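Local coordinates for protein acyl-coenzyme A oxidase acox-1.1 (Caenorhabditis elegans, PDB 5K3H) that catalyses the FAD-dependent, oxygen-consuming desaturation of acyl-CoA thioesters to trans-2-enoyl-CoA, the first step of peroxisomal beta-oxidation, at residues 540-551 / 566-577. Numbering follows the deposited sequence.
Sequences RLFIVEAFARRV and LLHLHVNYELLD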
loop_
_atom_site.group_PDB
_atom_site.type_symbol
_atom_site.label_atom_id
_atom_site.label_comp_id
_atom_site.label_asym_id
_atom_site.label_seq_id
_atom_site.Cartn_x
_atom_site.Cartn_y
_atom_site.Cartn_z
ATOM N N ARG B 540 18.049 9.018 7.884
ATOM C CA ARG B 540 18.165 7.721 8.550
ATOM C C ARG B 540 19.313 7.712 9.559
ATOM O O ARG B 540 19.208 7.079 10.620
ATOM C CB ARG B 540 18.319 6.602 7.513
ATOM C CG ARG B 540 17.083 6.476 6.616
ATOM C CD ARG B 540 17.250 5.524 5.446
ATOM N NE ARG B 540 17.200 4.124 5.846
ATOM C CZ ARG B 540 17.146 3.107 4.991
ATOM N NH1 ARG B 540 17.133 3.331 3.693
ATOM N NH2 ARG B 540 17.099 1.864 5.426
ATOM N N LEU B 541 20.425 8.377 9.243
ATOM C CA LEU B 541 21.517 8.461 10.211
ATOM C C LEU B 541 21.071 9.155 11.497
ATOM O O LEU B 541 21.398 8.702 12.602
ATOM C CB LEU B 541 22.713 9.181 9.592
ATOM C CG LEU B 541 23.733 9.772 10.570
ATOM C CD1 LEU B 541 24.470 8.659 11.334
ATOM C CD2 LEU B 541 24.704 10.665 9.807
ATOM N N PHE B 542 20.321 10.261 11.371
ATOM C CA PHE B 542 19.792 10.953 12.547
ATOM C C PHE B 542 18.929 10.032 13.394
ATOM O O PHE B 542 19.029 10.029 14.622
ATOM C CB PHE B 542 18.964 12.171 12.151
ATOM C CG PHE B 542 18.355 12.870 13.340
ATOM C CD1 PHE B 542 19.108 13.758 14.095
ATOM C CD2 PHE B 542 17.053 12.593 13.741
ATOM C CE1 PHE B 542 18.560 14.388 15.191
ATOM C CE2 PHE B 542 16.497 13.222 14.849
ATOM C CZ PHE B 542 17.247 14.121 15.572
ATOM N N ILE B 543 18.048 9.266 12.751
ATOM C CA ILE B 543 17.134 8.401 13.490
ATOM C C ILE B 543 17.908 7.365 14.308
ATOM O O ILE B 543 17.618 7.146 15.489
ATOM C CB ILE B 543 16.143 7.742 12.507
ATOM C CG1 ILE B 543 15.219 8.801 11.889
ATOM C CG2 ILE B 543 15.324 6.656 13.205
ATOM C CD1 ILE B 543 14.519 8.359 10.624
ATOM N N VAL B 544 18.927 6.741 13.707
ATOM C CA VAL B 544 19.776 5.795 14.434
ATOM C C VAL B 544 20.447 6.469 15.632
ATOM O O VAL B 544 20.530 5.888 16.719
ATOM C CB VAL B 544 20.824 5.171 13.494
ATOM C CG1 VAL B 544 21.810 4.338 14.304
ATOM C CG2 VAL B 544 20.160 4.368 12.387
ATOM N N GLU B 545 20.997 7.673 15.437
ATOM C CA GLU B 545 21.713 8.327 16.537
ATOM C C GLU B 545 20.771 8.699 17.682
ATOM O O GLU B 545 21.154 8.617 18.858
ATOM C CB GLU B 545 22.452 9.573 16.041
ATOM C CG GLU B 545 23.616 9.290 15.108
ATOM C CD GLU B 545 24.545 10.486 14.931
ATOM O OE1 GLU B 545 25.256 10.858 15.890
ATOM O OE2 GLU B 545 24.580 11.057 13.825
ATOM N N ALA B 546 19.544 9.144 17.368
ATOM C CA ALA B 546 18.601 9.454 18.439
ATOM C C ALA B 546 18.190 8.194 19.196
ATOM O O ALA B 546 18.096 8.200 20.430
ATOM C CB ALA B 546 17.377 10.161 17.865
ATOM N N PHE B 547 18.007 7.087 18.480
ATOM C CA PHE B 547 17.714 5.820 19.136
ATOM C C PHE B 547 18.861 5.412 20.056
ATOM O O PHE B 547 18.637 5.028 21.212
ATOM C CB PHE B 547 17.435 4.755 18.072
ATOM C CG PHE B 547 16.731 3.528 18.585
ATOM C CD1 PHE B 547 16.481 3.349 19.941
ATOM C CD2 PHE B 547 16.403 2.502 17.713
ATOM C CE1 PHE B 547 15.854 2.197 20.405
ATOM C CE2 PHE B 547 15.780 1.344 18.178
ATOM C CZ PHE B 547 15.511 1.190 19.514
ATOM N N ALA B 548 20.102 5.458 19.548
ATOM C CA ALA B 548 21.253 5.103 20.377
ATOM C C ALA B 548 21.392 6.041 21.573
ATOM O O ALA B 548 21.677 5.599 22.693
ATOM C CB ALA B 548 22.531 5.123 19.535
ATOM N N ARG B 549 21.172 7.338 21.357
ATOM C CA ARG B 549 21.233 8.309 22.443
ATOM C C ARG B 549 20.268 7.939 23.558
ATOM O O ARG B 549 20.650 7.885 24.730
ATOM C CB ARG B 549 20.910 9.694 21.895
ATOM C CG ARG B 549 21.875 10.808 22.220
ATOM C CD ARG B 549 21.543 12.041 21.373
ATOM N NE ARG B 549 22.501 12.241 20.292
ATOM C CZ ARG B 549 22.204 12.282 18.998
ATOM N NH1 ARG B 549 20.955 12.144 18.581
ATOM N NH2 ARG B 549 23.176 12.475 18.114
ATOM N N ARG B 550 19.017 7.634 23.203
ATOM C CA ARG B 550 18.017 7.296 24.214
ATOM C C ARG B 550 18.430 6.073 25.026
ATOM O O ARG B 550 18.329 6.081 26.265
ATOM C CB ARG B 550 16.654 7.052 23.558
ATOM C CG ARG B 550 15.604 6.466 24.498
ATOM C CD ARG B 550 15.264 7.430 25.641
ATOM N NE ARG B 550 14.538 8.569 25.106
ATOM C CZ ARG B 550 13.225 8.737 25.186
ATOM N NH1 ARG B 550 12.472 7.851 25.818
ATOM N NH2 ARG B 550 12.663 9.799 24.632
ATOM N N VAL B 551 18.942 5.029 24.356
ATOM C CA VAL B 551 19.298 3.805 25.070
ATOM C C VAL B 551 20.372 4.076 26.112
ATOM O O VAL B 551 20.311 3.553 27.229
ATOM C CB VAL B 551 19.746 2.715 24.084
ATOM C CG1 VAL B 551 20.325 1.555 24.849
ATOM C CG2 VAL B 551 18.568 2.252 23.253
ATOM N N LEU B 566 16.663 -4.228 20.639
ATOM C CA LEU B 566 15.948 -3.606 19.526
ATOM C C LEU B 566 16.891 -2.776 18.687
ATOM O O LEU B 566 16.870 -2.866 17.451
ATOM C CB LEU B 566 14.818 -2.695 20.029
ATOM C CG LEU B 566 13.368 -3.106 19.829
ATOM C CD1 LEU B 566 12.432 -1.913 19.876
ATOM C CD2 LEU B 566 13.228 -3.845 18.535
ATOM N N LEU B 567 17.745 -1.979 19.351
ATOM C CA LEU B 567 18.657 -1.086 18.638
ATOM C C LEU B 567 19.639 -1.864 17.776
ATOM O O LEU B 567 19.921 -1.469 16.635
ATOM C CB LEU B 567 19.426 -0.222 19.632
ATOM C CG LEU B 567 20.574 0.562 18.985
ATOM C CD1 LEU B 567 20.118 1.650 17.998
ATOM C CD2 LEU B 567 21.452 1.123 20.069
ATOM N N HIS B 568 20.151 -2.987 18.297
ATOM C CA HIS B 568 21.094 -3.798 17.532
ATOM C C HIS B 568 20.430 -4.427 16.328
ATOM O O HIS B 568 21.079 -4.596 15.289
ATOM C CB HIS B 568 21.717 -4.890 18.396
ATOM C CG HIS B 568 22.916 -4.439 19.153
ATOM N ND1 HIS B 568 22.837 -3.872 20.410
ATOM C CD2 HIS B 568 24.221 -4.394 18.795
ATOM C CE1 HIS B 568 24.050 -3.540 20.811
ATOM N NE2 HIS B 568 24.906 -3.841 19.847
ATOM N N LEU B 569 19.160 -4.824 16.456
ATOM C CA LEU B 569 18.403 -5.265 15.282
ATOM C C LEU B 569 18.281 -4.142 14.257
ATOM O O LEU B 569 18.527 -4.339 13.057
ATOM C CB LEU B 569 17.012 -5.735 15.703
ATOM C CG LEU B 569 16.056 -6.196 14.595
ATOM C CD1 LEU B 569 16.639 -7.387 13.809
ATOM C CD2 LEU B 569 14.703 -6.539 15.175
ATOM N N HIS B 570 17.924 -2.943 14.732
ATOM C CA HIS B 570 17.737 -1.790 13.861
ATOM C C HIS B 570 18.996 -1.494 13.050
ATOM O O HIS B 570 18.943 -1.382 11.818
ATOM C CB HIS B 570 17.320 -0.583 14.717
ATOM C CG HIS B 570 16.928 0.638 13.933
ATOM N ND1 HIS B 570 15.864 0.658 13.059
ATOM C CD2 HIS B 570 17.439 1.894 13.930
ATOM C CE1 HIS B 570 15.753 1.863 12.528
ATOM N NE2 HIS B 570 16.693 2.633 13.044
ATOM N N VAL B 571 20.142 -1.337 13.717
ATOM C CA VAL B 571 21.323 -0.911 12.969
ATOM C C VAL B 571 21.754 -1.984 11.969
ATOM O O VAL B 571 22.191 -1.662 10.860
ATOM C CB VAL B 571 22.467 -0.513 13.925
ATOM C CG1 VAL B 571 22.088 0.717 14.734
ATOM C CG2 VAL B 571 22.826 -1.680 14.861
ATOM N N ASN B 572 21.565 -3.268 12.291
ATOM C CA ASN B 572 21.924 -4.309 11.323
ATOM C C ASN B 572 20.935 -4.395 10.165
ATOM O O ASN B 572 21.344 -4.589 9.014
ATOM C CB ASN B 572 22.056 -5.665 12.010
ATOM C CG ASN B 572 23.357 -5.796 12.745
ATOM O OD1 ASN B 572 24.414 -5.935 12.118
ATOM N ND2 ASN B 572 23.302 -5.796 14.080
ATOM N N TYR B 573 19.631 -4.289 10.448
ATOM C CA TYR B 573 18.646 -4.287 9.371
ATOM C C TYR B 573 18.823 -3.076 8.463
ATOM O O TYR B 573 18.827 -3.196 7.232
ATOM C CB TYR B 573 17.246 -4.301 9.959
ATOM C CG TYR B 573 16.168 -4.429 8.924
ATOM C CD1 TYR B 573 15.765 -5.685 8.475
ATOM C CD2 TYR B 573 15.568 -3.311 8.372
ATOM C CE1 TYR B 573 14.775 -5.821 7.527
ATOM C CE2 TYR B 573 14.576 -3.444 7.419
ATOM C CZ TYR B 573 14.187 -4.702 7.012
ATOM O OH TYR B 573 13.205 -4.850 6.070
ATOM N N GLU B 574 18.949 -1.886 9.059
ATOM C CA GLU B 574 19.089 -0.677 8.262
ATOM C C GLU B 574 20.403 -0.676 7.491
ATOM O O GLU B 574 20.455 -0.204 6.351
ATOM C CB GLU B 574 18.975 0.553 9.163
ATOM C CG GLU B 574 17.634 0.672 9.906
ATOM C CD GLU B 574 16.433 0.804 8.962
ATOM O OE1 GLU B 574 16.553 1.541 7.950
ATOM O OE2 GLU B 574 15.361 0.187 9.230
ATOM N N LEU B 575 21.482 -1.196 8.085
ATOM C CA LEU B 575 22.749 -1.248 7.352
ATOM C C LEU B 575 22.684 -2.231 6.188
ATOM O O LEU B 575 23.164 -1.926 5.089
ATOM C CB LEU B 575 23.912 -1.594 8.282
ATOM C CG LEU B 575 25.315 -1.676 7.638
ATOM C CD1 LEU B 575 25.696 -0.389 6.845
ATOM C CD2 LEU B 575 26.386 -2.034 8.707
ATOM N N LEU B 576 22.102 -3.415 6.395
ATOM C CA LEU B 576 21.923 -4.331 5.273
ATOM C C LEU B 576 21.085 -3.686 4.182
ATOM O O LEU B 576 21.334 -3.911 2.993
ATOM C CB LEU B 576 21.294 -5.639 5.749
ATOM C CG LEU B 576 21.521 -6.935 4.947
ATOM C CD1 LEU B 576 22.996 -7.297 4.772
ATOM C CD2 LEU B 576 20.791 -8.079 5.628
ATOM N N ASP B 577 20.123 -2.840 4.573
ATOM C CA ASP B 577 19.239 -2.189 3.614
ATOM C C ASP B 577 19.973 -1.242 2.683
ATOM O O ASP B 577 19.571 -1.099 1.524
ATOM C CB ASP B 577 18.157 -1.410 4.352
ATOM C CG ASP B 577 17.031 -0.964 3.435
ATOM O OD1 ASP B 577 16.711 -1.735 2.510
ATOM O OD2 ASP B 577 16.481 0.153 3.627
HETATM O O HOH W 1 17.167 4.851 11.140
HETATM O O HOH W 2 16.909 3.852 8.673
#
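Leu567 lies against one face of the Phe547 ring, its CD1 methyl 4.2 Å from the ring centroid and 27° off the normal, a CH-pi contact. Phe547 reaches it with CG anti to the backbone N (chi1 -163°), which also carries the ring edge to Leu566 CB and His570 CD2. The other branch of Leu567, CD2, rests on Ala548, 4.0 Å from its CA, and more loosely on Val551. One turn nearer Arg540, the valines meet through their CG1 methyls, Val544 CG1 to Val571 CG1 at 3.7 Å, while Val544 CG2 approaches the His570 imidazole obliquely, near CD2 and NE2. Segments 540-551 and 566-577 run antiparallel within the hairpin of helices 520-553 and 557-577 in the C-terminal helical domain of the acyl-CoA oxidase; helices 338-367 and 382-408 pack alongside. Toward the polar end, a water joins His570 NE2 to the carbonyl O of Arg540. The Arg540 chain, bent at chi3, brings NH2 between two acids: NH2 makes salt bridges of 2.6 Å to both Glu574 OE1 and Asp577 OD2, fairly straight (159°) and near the guanidinium plane, the latter through its anti lone pair. Glu574 OE2 pairs with Arg350. A leucine in place of Arg540 would probably leave Asp577 without its mate across the contact and Glu574 with one counter-charge fewer, close to the ATP-binding residues Arg536 and Tyr581.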